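Local coordinates for plasmin and fibronectin-binding protein A (Streptococcus pneumoniae, PDB 4MR0) that acts as a fibronectin-dependent adhesin and invasin on the pneumococcal surface, binding human fibronectin, plasmin, plasminogen and serum albumin, at residues A[130-136]-A[159-165]; A[217-223]-A[257-263]; A[152-158]-A[173-179]; A[279-285]-A[330-336]. One frame throughout, in Å; residues are numbered along the deposited sequence.

Interaction 1: residues A[130-136]-A[159-165]. With MN (manganese (II) ion), chain F.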
# COMPACT_ATOMS: atom_id res chain seq x y z
N ASP A 130 26.10 19.78 -1.23
CA ASP A 130 25.09 19.19 -2.10
C ASP A 130 25.77 18.14 -2.98
O ASP A 130 26.50 18.47 -3.91
CB ASP A 130 24.43 20.27 -2.97
CG ASP A 130 23.42 19.70 -3.94
OD1 ASP A 130 22.91 18.59 -3.69
OD2 ASP A 130 23.12 20.37 -4.95
N ASP A 131 25.54 16.87 -2.67
CA ASP A 131 26.16 15.78 -3.42
C ASP A 131 25.38 15.27 -4.63
O ASP A 131 25.77 14.28 -5.24
CB ASP A 131 26.43 14.59 -2.49
CG ASP A 131 27.57 14.84 -1.54
OD1 ASP A 131 28.28 15.85 -1.71
OD2 ASP A 131 27.77 14.02 -0.62
N ARG A 132 24.29 15.94 -4.98
CA ARG A 132 23.50 15.50 -6.13
C ARG A 132 24.29 15.34 -7.42
O ARG A 132 24.29 14.27 -8.03
CB ARG A 132 22.33 16.45 -6.39
CG ARG A 132 21.42 15.96 -7.52
CD ARG A 132 20.61 17.09 -8.13
NE ARG A 132 21.47 18.11 -8.73
CZ ARG A 132 22.18 17.95 -9.84
NH1 ARG A 132 22.13 16.80 -10.50
NH2 ARG A 132 22.95 18.94 -10.30
N GLN A 133 24.98 16.39 -7.86
CA GLN A 133 25.73 16.30 -9.11
C GLN A 133 26.76 15.18 -9.12
O GLN A 133 26.95 14.52 -10.14
CB GLN A 133 26.42 17.63 -9.42
CG GLN A 133 26.96 17.71 -10.85
CD GLN A 133 25.86 17.54 -11.90
OE1 GLN A 133 25.83 16.57 -12.65
NE2 GLN A 133 24.95 18.50 -11.94
N ALA A 134 27.42 14.96 -7.98
CA ALA A 134 28.42 13.90 -7.89
C ALA A 134 27.74 12.55 -8.05
O ALA A 134 28.24 11.67 -8.77
CB ALA A 134 29.13 13.98 -6.53
N ILE A 135 26.61 12.38 -7.37
CA ILE A 135 25.85 11.14 -7.45
C ILE A 135 25.34 10.92 -8.88
O ILE A 135 25.44 9.83 -9.42
CB ILE A 135 24.65 11.18 -6.46
CG1 ILE A 135 25.18 11.23 -5.02
CG2 ILE A 135 23.75 9.96 -6.65
CD1 ILE A 135 24.15 11.64 -3.98
N GLN A 136 24.82 11.97 -9.50
CA GLN A 136 24.32 11.84 -10.87
C GLN A 136 25.44 11.47 -11.84
O GLN A 136 25.25 10.64 -12.73
CB GLN A 136 23.65 13.14 -11.32
CG GLN A 136 22.83 13.00 -12.60
CD GLN A 136 21.70 11.98 -12.47
OE1 GLN A 136 21.76 10.88 -13.04
NE2 GLN A 136 20.68 12.33 -11.71
N LEU A 159 23.52 14.73 1.10
CA LEU A 159 22.45 15.69 0.88
C LEU A 159 22.25 15.93 -0.61
O LEU A 159 23.22 16.02 -1.37
CB LEU A 159 22.82 17.03 1.54
CG LEU A 159 21.95 18.24 1.21
CD1 LEU A 159 20.59 18.08 1.87
CD2 LEU A 159 22.63 19.52 1.68
N VAL A 160 20.99 16.00 -1.05
CA VAL A 160 20.69 16.30 -2.45
C VAL A 160 19.68 17.44 -2.48
O VAL A 160 18.68 17.42 -1.77
CB VAL A 160 20.13 15.09 -3.23
CG1 VAL A 160 21.19 14.00 -3.33
CG2 VAL A 160 18.85 14.56 -2.59
N LYS A 161 19.96 18.46 -3.30
CA LYS A 161 19.06 19.60 -3.38
C LYS A 161 18.16 19.58 -4.61
O LYS A 161 17.39 20.52 -4.85
CB LYS A 161 19.86 20.91 -3.33
CG LYS A 161 20.52 21.15 -1.97
CD LYS A 161 20.85 22.62 -1.80
CE LYS A 161 21.54 22.89 -0.48
NZ LYS A 161 21.71 24.36 -0.27
N GLU A 162 18.28 18.51 -5.39
CA GLU A 162 17.44 18.31 -6.57
C GLU A 162 17.32 16.81 -6.80
O GLU A 162 18.02 16.01 -6.16
CB GLU A 162 18.04 18.99 -7.81
CG GLU A 162 17.23 20.19 -8.34
CD GLU A 162 15.93 19.80 -9.07
OE1 GLU A 162 15.62 18.59 -9.17
OE2 GLU A 162 15.23 20.71 -9.55
N ILE A 163 16.42 16.44 -7.70
CA ILE A 163 16.14 15.05 -8.04
C ILE A 163 17.28 14.33 -8.73
O ILE A 163 17.95 14.89 -9.59
CB ILE A 163 14.89 14.97 -8.96
CG1 ILE A 163 13.70 15.67 -8.30
CG2 ILE A 163 14.55 13.51 -9.27
CD1 ILE A 163 12.51 15.87 -9.23
N VAL A 164 17.50 13.08 -8.33
CA VAL A 164 18.53 12.22 -8.91
C VAL A 164 17.79 11.29 -9.88
O VAL A 164 16.71 10.78 -9.55
CB VAL A 164 19.21 11.36 -7.82
CG1 VAL A 164 20.18 10.38 -8.47
CG2 VAL A 164 19.93 12.26 -6.82
N PHE A 165 18.35 11.08 -11.06
CA PHE A 165 17.71 10.24 -12.05
C PHE A 165 18.40 8.91 -12.26
O PHE A 165 19.57 8.86 -12.67
CB PHE A 165 17.60 11.00 -13.37
CG PHE A 165 16.92 12.33 -13.22
CD1 PHE A 165 15.55 12.39 -12.99
CD2 PHE A 165 17.66 13.51 -13.24
CE1 PHE A 165 14.92 13.62 -12.78
CE2 PHE A 165 17.04 14.74 -13.02
CZ PHE A 165 15.67 14.79 -12.80
MN MN F . 13.52 20.79 -10.91
O HOH W 1 20.39 14.79 -11.06
O HOH W 2 14.03 18.50 -11.31
O HOH W 3 13.38 23.14 -10.50
O HOH W 4 15.09 21.09 -12.51

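Interaction 2: residues A[217-223]-A[257-263]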
# COMPACT_ATOMS: atom_id res chain seq x y z
N SER A 217 20.10 -0.95 -3.31
CA SER A 217 20.15 -1.75 -2.09
C SER A 217 20.95 -1.11 -0.96
O SER A 217 22.00 -0.53 -1.19
CB SER A 217 20.77 -3.12 -2.39
OG SER A 217 20.40 -3.59 -3.67
N GLY A 218 20.44 -1.26 0.26
CA GLY A 218 21.14 -0.75 1.43
C GLY A 218 20.95 0.69 1.86
O GLY A 218 20.38 1.52 1.13
N GLY A 219 21.42 0.98 3.07
CA GLY A 219 21.34 2.32 3.60
C GLY A 219 19.98 2.82 4.05
O GLY A 219 19.03 2.07 4.27
N THR A 220 19.91 4.14 4.18
CA THR A 220 18.71 4.82 4.61
C THR A 220 18.43 5.96 3.66
O THR A 220 19.36 6.51 3.05
CB THR A 220 18.91 5.42 6.03
OG1 THR A 220 19.15 4.36 6.97
CG2 THR A 220 17.69 6.23 6.45
N ILE A 221 17.16 6.29 3.50
CA ILE A 221 16.77 7.44 2.69
C ILE A 221 15.92 8.25 3.65
O ILE A 221 14.84 7.82 4.03
CB ILE A 221 15.91 7.05 1.46
CG1 ILE A 221 16.74 6.22 0.48
CG2 ILE A 221 15.41 8.32 0.76
CD1 ILE A 221 15.96 5.77 -0.77
N ASP A 222 16.45 9.39 4.08
CA ASP A 222 15.73 10.27 4.99
C ASP A 222 14.90 11.21 4.12
O ASP A 222 15.42 12.15 3.54
CB ASP A 222 16.73 11.09 5.82
CG ASP A 222 16.07 11.86 6.95
OD1 ASP A 222 14.87 12.16 6.85
OD2 ASP A 222 16.77 12.18 7.94
N MET A 223 13.61 10.94 4.03
CA MET A 223 12.77 11.78 3.20
C MET A 223 12.60 13.17 3.83
O MET A 223 11.97 14.06 3.26
CB MET A 223 11.45 11.06 2.96
CG MET A 223 11.65 9.75 2.19
SD MET A 223 10.14 8.76 1.90
CE MET A 223 10.09 7.87 3.60
N LYS A 257 15.86 -3.07 -2.26
CA LYS A 257 15.92 -3.94 -1.10
C LYS A 257 16.81 -3.47 0.02
O LYS A 257 17.79 -2.76 -0.19
CB LYS A 257 16.34 -5.34 -1.54
CG LYS A 257 17.61 -5.39 -2.36
CD LYS A 257 17.74 -6.74 -3.06
CE LYS A 257 17.72 -7.89 -2.06
NZ LYS A 257 17.74 -9.23 -2.73
N ASN A 258 16.45 -3.89 1.23
CA ASN A 258 17.17 -3.56 2.45
C ASN A 258 17.41 -2.06 2.58
O ASN A 258 18.54 -1.61 2.80
CB ASN A 258 18.49 -4.33 2.51
CG ASN A 258 19.14 -4.24 3.89
OD1 ASN A 258 18.45 -4.17 4.90
ND2 ASN A 258 20.46 -4.28 3.92
N VAL A 259 16.34 -1.29 2.45
CA VAL A 259 16.44 0.15 2.58
C VAL A 259 15.53 0.62 3.71
O VAL A 259 14.42 0.11 3.87
CB VAL A 259 15.99 0.88 1.29
CG1 VAL A 259 16.12 2.39 1.49
CG2 VAL A 259 16.81 0.41 0.09
N THR A 260 16.00 1.58 4.49
CA THR A 260 15.20 2.12 5.58
C THR A 260 14.69 3.48 5.11
O THR A 260 15.48 4.39 4.89
CB THR A 260 16.05 2.30 6.86
OG1 THR A 260 16.50 1.02 7.31
CG2 THR A 260 15.22 2.95 7.97
N PHE A 261 13.38 3.61 4.94
CA PHE A 261 12.77 4.87 4.49
C PHE A 261 12.21 5.61 5.69
O PHE A 261 11.38 5.08 6.42
CB PHE A 261 11.62 4.59 3.52
CG PHE A 261 12.03 3.84 2.29
CD1 PHE A 261 12.17 2.45 2.32
CD2 PHE A 261 12.25 4.52 1.10
CE1 PHE A 261 12.52 1.75 1.17
CE2 PHE A 261 12.59 3.83 -0.06
CZ PHE A 261 12.72 2.44 -0.02
N LYS A 262 12.65 6.85 5.88
CA LYS A 262 12.20 7.62 7.03
C LYS A 262 11.49 8.94 6.77
O LYS A 262 11.86 9.71 5.88
CB LYS A 262 13.38 7.95 7.95
CG LYS A 262 14.14 6.76 8.52
CD LYS A 262 15.23 7.27 9.45
CE LYS A 262 16.03 6.13 10.06
NZ LYS A 262 17.05 6.64 11.02
N ASP A 263 10.48 9.19 7.59
CA ASP A 263 9.73 10.44 7.61
C ASP A 263 9.27 11.09 6.32
O ASP A 263 9.76 12.15 5.93
CB ASP A 263 10.54 11.45 8.43
CG ASP A 263 10.99 10.88 9.75
OD1 ASP A 263 10.13 10.38 10.50
OD2 ASP A 263 12.21 10.92 10.05
O HOH W 5 19.15 -0.58 5.15
O HOH W 6 13.89 12.74 9.27

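Interaction 3: residues A[152-158]-A[173-179]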
# COMPACT_ATOMS: atom_id res chain seq x y z
N TYR A 152 28.66 2.70 -5.74
CA TYR A 152 28.70 2.45 -4.30
C TYR A 152 28.66 3.72 -3.46
O TYR A 152 29.19 4.76 -3.87
CB TYR A 152 29.94 1.64 -3.95
CG TYR A 152 30.04 1.29 -2.48
CD1 TYR A 152 29.15 0.39 -1.89
CD2 TYR A 152 31.02 1.87 -1.67
CE1 TYR A 152 29.23 0.07 -0.54
CE2 TYR A 152 31.11 1.57 -0.31
CZ TYR A 152 30.22 0.67 0.25
OH TYR A 152 30.29 0.38 1.59
N PHE A 153 28.04 3.63 -2.30
CA PHE A 153 27.93 4.75 -1.37
C PHE A 153 28.57 4.39 -0.03
O PHE A 153 28.03 3.57 0.72
CB PHE A 153 26.46 5.12 -1.10
CG PHE A 153 25.75 5.77 -2.26
CD1 PHE A 153 25.37 5.03 -3.37
CD2 PHE A 153 25.43 7.12 -2.21
CE1 PHE A 153 24.68 5.62 -4.43
CE2 PHE A 153 24.73 7.73 -3.26
CZ PHE A 153 24.36 6.98 -4.37
N PRO A 154 29.73 4.99 0.28
CA PRO A 154 30.42 4.73 1.55
C PRO A 154 29.63 5.34 2.71
O PRO A 154 28.68 6.10 2.48
CB PRO A 154 31.77 5.44 1.36
CG PRO A 154 31.99 5.36 -0.13
CD PRO A 154 30.61 5.70 -0.66
N GLU A 155 30.01 5.02 3.94
CA GLU A 155 29.34 5.56 5.11
C GLU A 155 29.28 7.08 4.98
O GLU A 155 30.23 7.69 4.48
CB GLU A 155 30.10 5.21 6.38
CG GLU A 155 29.44 5.71 7.65
CD GLU A 155 30.29 5.51 8.89
OE1 GLU A 155 31.01 4.48 8.96
OE2 GLU A 155 30.23 6.36 9.80
N GLY A 156 28.18 7.68 5.42
CA GLY A 156 28.06 9.12 5.34
C GLY A 156 26.63 9.58 5.12
O GLY A 156 25.71 8.78 5.07
N THR A 157 26.45 10.90 5.00
CA THR A 157 25.13 11.46 4.76
C THR A 157 25.24 12.29 3.49
O THR A 157 25.98 13.26 3.43
CB THR A 157 24.68 12.35 5.93
OG1 THR A 157 24.69 11.58 7.13
CG2 THR A 157 23.28 12.87 5.70
N TYR A 158 24.49 11.88 2.47
CA TYR A 158 24.53 12.54 1.18
C TYR A 158 23.32 13.42 0.93
O TYR A 158 22.24 12.95 0.60
CB TYR A 158 24.64 11.47 0.09
CG TYR A 158 25.84 10.58 0.30
CD1 TYR A 158 27.09 10.92 -0.21
CD2 TYR A 158 25.73 9.41 1.06
CE1 TYR A 158 28.20 10.13 0.03
CE2 TYR A 158 26.85 8.61 1.31
CZ TYR A 158 28.08 8.98 0.79
OH TYR A 158 29.19 8.20 1.03
N GLU A 173 24.47 0.45 -4.50
CA GLU A 173 24.63 -0.27 -3.24
C GLU A 173 25.12 0.75 -2.22
O GLU A 173 26.12 1.43 -2.45
CB GLU A 173 25.68 -1.38 -3.39
CG GLU A 173 25.79 -2.29 -2.18
CD GLU A 173 27.03 -3.18 -2.22
OE1 GLU A 173 27.58 -3.39 -3.32
OE2 GLU A 173 27.44 -3.68 -1.15
N LEU A 174 24.40 0.86 -1.11
CA LEU A 174 24.79 1.81 -0.08
C LEU A 174 25.19 1.11 1.19
O LEU A 174 24.60 0.11 1.58
CB LEU A 174 23.64 2.79 0.23
CG LEU A 174 23.16 3.65 -0.95
CD1 LEU A 174 22.20 2.84 -1.82
CD2 LEU A 174 22.48 4.90 -0.41
N ASN A 175 26.22 1.65 1.84
CA ASN A 175 26.71 1.12 3.09
C ASN A 175 25.57 1.20 4.10
O ASN A 175 24.67 2.03 3.97
CB ASN A 175 27.91 1.96 3.56
CG ASN A 175 28.50 1.46 4.86
OD1 ASN A 175 28.00 1.76 5.95
ND2 ASN A 175 29.57 0.69 4.76
N GLU A 176 25.61 0.33 5.09
CA GLU A 176 24.59 0.30 6.12
C GLU A 176 24.48 1.67 6.79
O GLU A 176 23.39 2.10 7.19
CB GLU A 176 24.93 -0.77 7.15
CG GLU A 176 26.31 -1.39 6.92
CD GLU A 176 26.41 -2.20 5.62
OE1 GLU A 176 27.26 -1.86 4.77
OE2 GLU A 176 25.63 -3.16 5.46
N LYS A 177 25.61 2.36 6.92
CA LYS A 177 25.61 3.67 7.55
C LYS A 177 25.60 4.82 6.55
O LYS A 177 25.99 5.94 6.87
CB LYS A 177 26.80 3.80 8.51
CG LYS A 177 26.76 2.77 9.64
CD LYS A 177 27.34 3.33 10.93
CE LYS A 177 28.86 3.44 10.88
NZ LYS A 177 29.52 2.11 10.94
N ALA A 178 25.17 4.52 5.33
CA ALA A 178 25.06 5.54 4.29
C ALA A 178 23.61 6.02 4.31
O ALA A 178 22.68 5.21 4.28
CB ALA A 178 25.41 4.96 2.93
N THR A 179 23.43 7.33 4.39
CA THR A 179 22.10 7.93 4.41
C THR A 179 21.95 8.98 3.32
O THR A 179 22.79 9.88 3.19
CB THR A 179 21.79 8.62 5.77
OG1 THR A 179 21.74 7.64 6.81
CG2 THR A 179 20.47 9.36 5.71
O HOH W 7 28.90 -1.88 2.52

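Interaction 4: residues A[279-285]-A[330-336]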
# COMPACT_ATOMS: atom_id res chain seq x y z
N LEU A 279 10.28 -5.19 -7.53
CA LEU A 279 10.36 -5.85 -6.24
C LEU A 279 10.86 -4.88 -5.17
O LEU A 279 11.83 -4.17 -5.38
CB LEU A 279 11.33 -7.04 -6.32
CG LEU A 279 11.66 -7.78 -5.02
CD1 LEU A 279 10.41 -8.51 -4.52
CD2 LEU A 279 12.79 -8.78 -5.25
N VAL A 280 10.15 -4.85 -4.05
CA VAL A 280 10.56 -4.05 -2.90
C VAL A 280 10.72 -5.18 -1.88
O VAL A 280 9.77 -5.90 -1.60
CB VAL A 280 9.45 -3.07 -2.47
CG1 VAL A 280 9.85 -2.38 -1.17
CG2 VAL A 280 9.23 -2.03 -3.58
N ASP A 281 11.93 -5.34 -1.35
CA ASP A 281 12.18 -6.44 -0.43
C ASP A 281 13.02 -6.07 0.80
O ASP A 281 13.91 -5.23 0.73
CB ASP A 281 12.87 -7.57 -1.22
CG ASP A 281 13.11 -8.84 -0.40
OD1 ASP A 281 12.36 -9.11 0.55
OD2 ASP A 281 14.05 -9.59 -0.74
N ASN A 282 12.68 -6.70 1.93
CA ASN A 282 13.41 -6.54 3.19
C ASN A 282 13.72 -5.09 3.58
O ASN A 282 14.82 -4.78 4.06
CB ASN A 282 14.71 -7.35 3.09
CG ASN A 282 15.39 -7.54 4.43
OD1 ASN A 282 14.74 -7.74 5.45
ND2 ASN A 282 16.72 -7.48 4.44
N SER A 283 12.74 -4.22 3.42
CA SER A 283 12.91 -2.81 3.73
C SER A 283 12.02 -2.40 4.90
O SER A 283 11.15 -3.15 5.33
CB SER A 283 12.57 -1.95 2.51
OG SER A 283 13.48 -2.22 1.46
N ARG A 284 12.26 -1.18 5.39
CA ARG A 284 11.53 -0.62 6.51
C ARG A 284 11.01 0.76 6.15
O ARG A 284 11.76 1.62 5.69
CB ARG A 284 12.44 -0.53 7.73
CG ARG A 284 12.94 -1.89 8.22
CD ARG A 284 14.35 -1.77 8.80
NE ARG A 284 15.34 -1.50 7.75
CZ ARG A 284 15.73 -2.37 6.82
NH1 ARG A 284 15.21 -3.60 6.80
NH2 ARG A 284 16.63 -2.02 5.92
N PHE A 285 9.72 0.98 6.37
CA PHE A 285 9.09 2.26 6.09
C PHE A 285 8.67 2.84 7.43
O PHE A 285 7.64 2.48 7.99
CB PHE A 285 7.89 2.04 5.16
CG PHE A 285 8.28 1.51 3.81
CD1 PHE A 285 8.62 0.16 3.65
CD2 PHE A 285 8.41 2.36 2.72
CE1 PHE A 285 9.08 -0.32 2.43
CE2 PHE A 285 8.86 1.89 1.49
CZ PHE A 285 9.21 0.55 1.35
N THR A 330 5.86 -7.00 -6.52
CA THR A 330 5.88 -7.76 -5.28
C THR A 330 6.53 -6.95 -4.16
O THR A 330 7.65 -6.45 -4.31
CB THR A 330 6.69 -9.09 -5.41
OG1 THR A 330 6.13 -9.92 -6.43
CG2 THR A 330 6.66 -9.87 -4.08
N ILE A 331 5.80 -6.80 -3.06
CA ILE A 331 6.30 -6.10 -1.88
C ILE A 331 6.39 -7.25 -0.89
O ILE A 331 5.39 -7.93 -0.65
CB ILE A 331 5.28 -5.06 -1.35
CG1 ILE A 331 4.77 -4.19 -2.50
CG2 ILE A 331 5.94 -4.18 -0.29
CD1 ILE A 331 5.85 -3.37 -3.20
N GLN A 332 7.56 -7.49 -0.30
CA GLN A 332 7.68 -8.61 0.62
C GLN A 332 8.72 -8.43 1.72
O GLN A 332 9.65 -7.65 1.58
CB GLN A 332 8.04 -9.87 -0.16
CG GLN A 332 9.34 -9.74 -0.95
CD GLN A 332 9.76 -11.04 -1.60
OE1 GLN A 332 8.93 -11.80 -2.10
NE2 GLN A 332 11.07 -11.30 -1.60
N ASN A 333 8.53 -9.18 2.80
CA ASN A 333 9.45 -9.18 3.94
C ASN A 333 9.83 -7.80 4.45
O ASN A 333 10.94 -7.60 4.96
CB ASN A 333 10.72 -9.95 3.56
CG ASN A 333 10.42 -11.26 2.86
OD1 ASN A 333 9.53 -12.01 3.28
ND2 ASN A 333 11.16 -11.55 1.80
N SER A 334 8.91 -6.85 4.36
CA SER A 334 9.20 -5.51 4.80
C SER A 334 8.38 -5.08 6.00
O SER A 334 7.32 -5.63 6.28
CB SER A 334 9.00 -4.53 3.64
OG SER A 334 9.91 -4.84 2.59
N TYR A 335 8.88 -4.08 6.71
CA TYR A 335 8.22 -3.57 7.90
C TYR A 335 7.69 -2.16 7.70
O TYR A 335 8.34 -1.31 7.09
CB TYR A 335 9.21 -3.62 9.07
CG TYR A 335 8.71 -2.97 10.34
CD1 TYR A 335 8.76 -1.58 10.49
CD2 TYR A 335 8.19 -3.73 11.38
CE1 TYR A 335 8.29 -0.97 11.65
CE2 TYR A 335 7.72 -3.13 12.55
CZ TYR A 335 7.78 -1.75 12.67
OH TYR A 335 7.30 -1.14 13.81
N PHE A 336 6.48 -1.92 8.21
CA PHE A 336 5.85 -0.61 8.09
C PHE A 336 5.39 -0.14 9.47
O PHE A 336 4.63 -0.83 10.15
CB PHE A 336 4.65 -0.70 7.14
CG PHE A 336 5.00 -1.20 5.77
CD1 PHE A 336 5.30 -2.55 5.56
CD2 PHE A 336 5.06 -0.32 4.69
CE1 PHE A 336 5.65 -3.01 4.29
CE2 PHE A 336 5.41 -0.78 3.41
CZ PHE A 336 5.70 -2.12 3.22

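Interaction 1: residues A[130-136]-A[159-165]
With CG swung anti to the backbone N (chi1 177°), Asp130 carries its carboxylate across to the backbone of Lys161, and the same first torsion in Arg132 (-176°) lays that chain along Glu162. Here helix 132-143 packs at the N-terminal end of the right-handed parallel beta-helix, in the part of the chain related to rhamnogalacturonase and pectate lyase. Asp130 OD1 accepts from Lys161 N, 3.0 Å away, over one face of its carboxylate and, over the opposite face, from Arg132 N two residues on, which makes an Asx turn at the start of the helix. Beside it the backbone bond from Asp131 N to Leu159 O, 2.8 Å, ties the loop to the strand; the Asp131 carboxylate turns to the amides of Val124 and Gly125.

Ile135 supplies the apolar part. It crosses both valines at about a right angle: Ile135 CD1 meets Val160 CG1 at 3.8 Å, and its CG2 branch reaches Val164 CG1 at 4.0 Å. Arg132 slides past Val164 in the reverse direction and sets its CD against Glu162 CB at 3.2 Å; the bend at chi3 then turns the guanidinium, and a water joins Arg132 NH1 to Ile163 O. The charged ends of Arg132 and Glu162 do not meet. Glu162 instead sends its carboxylate to a manganese ion, shared with His189, the carbonyl of Thr200 and waters. OE1 accepts from Ile163 N, which probably steadies the group while Glu162 OE2 binds the manganese at 2.2 Å.

Interaction 2: residues A[217-223]-A[257-263]
Ile221 and Phe261 lie side by side on the inward face of two parallel strands, pointing the same way, with Ile221 CD1 4.0 Å from Phe261 CE2. Val259 CG1 sits over the rim of one face of the Phe261 ring and meets Ile221 CG1, the two side chains crossing at a slant. Met223 folds back through a bend at chi3 (-83°), which sets its CE against Phe261 CB at 3.6 Å. The Phe261 ring also stacks on Phe285 of the next strand.

On the other face Thr220 is angled across Thr260, Thr220 OG1 to Thr260 CB 3.7 Å, while its CG2 lies against the extended aliphatic chain of Lys262. A water lies between Asp222 OD1 and Asp263 OD2, 4.3 Å apart; Asp222 OD1 also takes the amide of Asn224, and Asp263 OD1 is bound by Ser339 and Ser342.

The parallel ladder includes Ile221 N to Thr260 O (2.9 Å) and Lys262 N to Ile221 O. Strand pairing breaks at Gly218 and Gly219, yet Gly218 N still bonds Lys257 O and Thr260 N bonds Gly219 O. Apolar side chains inward and polar ones outward are common in the coils of a parallel beta-helix, here at the first PbH1 repeat.

Interaction 3: residues A[152-158]-A[173-179]
Phe153 overlaps Leu174 with one face of its ring: CD2 of Leu174 stands over that face, 4.2 Å from the Phe153 centroid, in a CH-pi contact offset toward the rim. The two chains run side by side on the inward side of the parallel strands, and Leu174 CG meets Phe153 CD1 at 3.6 Å. Ala178 fills in beyond them, its CB close to the backbone of 153-154 and at the edge of the Tyr158 ring. Tyr158 OH donates to Pro154 O at 2.6 Å, tying down the loop of its own segment.

Each strand bends here, and two short ladders of this beta-helix are separated by loops with a shift of one residue in register. Asn175 N to Phe153 O closes the first; Gly156 N to Lys177 O opens the second, and Thr179 N to Gly156 O, 2.8 Å, continues it. In between, Asn175 OD1 accepts from Lys177 N at 2.6 Å, an Asx turn within a type I turn from Asn175 to Ala178.

Glu155 and Lys177 run alongside each other at the exposed corner. Three bends in the lysine chain, beginning at chi2 (-146°), bring Lys177 NZ to Glu155 OE1 in a 3.4 Å salt bridge. A water links Tyr152 OH to Glu176 OE1. The chemistry implies a division of labour: apolar packing holds the inner side and backbone bonds join the strands, whereas the exposed charged pair probably adds less.

Interaction 4: residues A[279-285]-A[330-336]
Phe285 and Phe336 form the tightly packed side of this contact, pointing the same way into the interior of the beta-helix. Their planes are within 5° of parallel but slid apart, with centroids 4.7 Å from each other, so the overlap is slight: Phe285 CD1 comes over a face of the Phe336 ring, 3.4 Å from Phe336 CE2. Further along the inner face, Ile331 turns its CD1 toward Val280, meeting Val280 CG2 at 3.7 Å.

At the bend between the two halves of each strand, a buried serine does the joining. Ser334 OG accepts from Ser283 N at 3.0 Å and donates to Gln332 O, a carbonyl that also receives Asn282 N across the contact.

The outer side, where Asn282 and Asn333 are exposed, is looser and polar. Asp281 puts CG anti to its N (chi1 -176°), which leans the carboxylate over the neighbouring strand. Asp281 OD1 takes Asn333 ND2 at 3.0 Å on its syn side, slightly out of plane, and receives only a weak bond from Gln332 NE2; the Gln332 amide is turned steeply against the carboxylate, at 76°. Leu279 lies alongside Thr330 on this face. Arg284 leads away, its guanidinium bonding Thr260 OG1 and Asn258 OD1 of the preceding rung.

In the stack of parallel strands, 278-289 thus has 254-257 and 260-265 on one flank and 329-337 on the other. Strand 364-372 follows, where Phe371 meets the Phe336 ring and Asp372 binds Tyr335 OH.

In the fold
All four contacts belong to the same right-handed coil. Interaction 3 pairs early parallel strands, and interaction 1 packs the N-terminal helix beside it: both use strand 156-160, and Ile135 of the helix touches Phe153 and Tyr158. Interactions 2 and 4 continue the ladder. Probable backbone hydrogen bonds tie Ser217 to Leu174 and Thr220 to Ala178 of interaction 3, and Phe261 to Arg284 of interaction 4. Every contact has a buried apolar side and a more exposed polar one. Aromatic rings stack on through interactions 2 and 4, nearer the chain's centre, whereas the outlying interactions 1 and 3 add a manganese ligand and an exposed salt bridge, respectively.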